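Local coordinates for structural protein ORF131 (Acidianus two-tailed virus, PDB 3FAJ), which is a virion structural protein of an archaeal virus and probably binds DNA, though its precise role is not established, at residues I82-A85 / M86-Y89. Sequence-based numbering, arbitrary orientation. Where two conformers were deposited one is given.
Sequences ISDA and MKPY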
# COMPACT_ATOMS: atom_id res chain seq x y z
N ILE A 82 -8.46 1.18 1.13
CA ILE A 82 -8.82 -0.24 1.02
C ILE A 82 -9.79 -0.65 2.13
O ILE A 82 -10.80 -1.30 1.88
CB ILE A 82 -7.57 -1.14 1.02
CG1 ILE A 82 -6.70 -0.85 -0.22
CG2 ILE A 82 -7.99 -2.63 1.06
CD1 ILE A 82 -5.43 -1.64 -0.30
N SER A 83 -9.50 -0.23 3.37
CA SER A 83 -10.37 -0.50 4.52
C SER A 83 -11.78 0.00 4.29
O SER A 83 -12.76 -0.70 4.56
CB SER A 83 -9.80 0.14 5.79
OG SER A 83 -8.49 -0.33 6.04
N ASP A 84 -11.89 1.23 3.79
CA ASP A 84 -13.17 1.87 3.55
C ASP A 84 -13.96 1.13 2.47
O ASP A 84 -15.18 0.96 2.61
CB ASP A 84 -12.99 3.33 3.15
CG ASP A 84 -12.55 4.22 4.31
OD1 ASP A 84 -12.57 3.79 5.50
OD2 ASP A 84 -12.18 5.39 4.03
N ALA A 85 -13.27 0.71 1.41
CA ALA A 85 -13.90 0.02 0.29
C ALA A 85 -14.38 -1.37 0.73
O ALA A 85 -15.33 -1.90 0.16
CB ALA A 85 -12.96 -0.08 -0.92
N MET A 86 -13.73 -1.94 1.75
CA MET A 86 -14.10 -3.27 2.24
C MET A 86 -15.27 -3.27 3.22
O MET A 86 -15.81 -4.34 3.53
CB MET A 86 -12.90 -3.99 2.86
CG MET A 86 -11.92 -4.55 1.84
SD MET A 86 -12.63 -5.77 0.69
CE MET A 86 -13.11 -7.10 1.78
N LYS A 87 -15.64 -2.08 3.71
CA LYS A 87 -16.70 -1.96 4.73
C LYS A 87 -18.01 -2.66 4.37
O LYS A 87 -18.52 -3.44 5.19
CB LYS A 87 -16.94 -0.49 5.12
CG LYS A 87 -15.78 0.17 5.83
CD LYS A 87 -16.25 1.34 6.68
CE LYS A 87 -15.16 2.41 6.85
NZ LYS A 87 -13.80 1.90 7.26
N PRO A 88 -18.56 -2.42 3.16
CA PRO A 88 -19.79 -3.14 2.77
C PRO A 88 -19.66 -4.67 2.76
O PRO A 88 -20.67 -5.38 2.75
CB PRO A 88 -20.06 -2.64 1.35
CG PRO A 88 -19.36 -1.35 1.25
CD PRO A 88 -18.13 -1.49 2.10
N TYR A 89 -18.43 -5.18 2.77
CA TYR A 89 -18.17 -6.62 2.67
C TYR A 89 -17.81 -7.25 4.02
O TYR A 89 -17.42 -8.42 4.08
CB TYR A 89 -17.09 -6.88 1.61
CG TYR A 89 -17.50 -6.39 0.24
CD1 TYR A 89 -18.23 -7.21 -0.62
CD2 TYR A 89 -17.19 -5.10 -0.19
CE1 TYR A 89 -18.63 -6.77 -1.88
CE2 TYR A 89 -17.59 -4.64 -1.44
CZ TYR A 89 -18.30 -5.48 -2.28
OH TYR A 89 -18.70 -5.04 -3.52
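Asp84 and Lys87 each set CG beside the backbone N, opposite the carbonyl carbon (chi1 -72° and -67°), and their side chains run alongside each other the same way. The lysine chain stays extended until a final bend at chi4, -49°, which turns the ammonium to the carboxylate. Lys87 NZ donates to Asp84 OD1 at 2.9 Å, on the anti lone pair, away from OD2. This is an i to i+3 salt bridge between two exposed residues, across the junction from helix to 3-10 turn. Lys87 CG also lies 3.4 Å from Asp84 O, and near Ser83 O, which lays the start of the chain over these two carbonyls.

The backbone tightens here from alpha to 3-10 geometry. Met86 N still bonds Ile82 O at 3.0 Å, with a second, weak bond to Ser83 O. Lys87 N then bonds Asp84 O at 3.3 Å. Tyr89 N closes the 3-10 turn on Met86 O at 2.9 Å. Pro88 has no N-H to give, and its CD lies 3.4 Å from Ala85 O. The same carbonyl oxygen sits at the edge of the Tyr89 ring, in its plane, 3.7 Å from CD2. Met86 CG meets Ile82 CG2 only loosely, at 4.4 Å.

The 3-10 turn 87-89 follows helix 69-86, on the way to strand 99-100. Ile82 packs on helix 51-66 through Val52, Thr53 and Leu56. Met86 touches Pro102, and Ala85 lies against Val105, Gln108 and Val109 of helix 103-111, where Tyr89 packs on Val105 and its OH is hydrogen-bonded to Glu104.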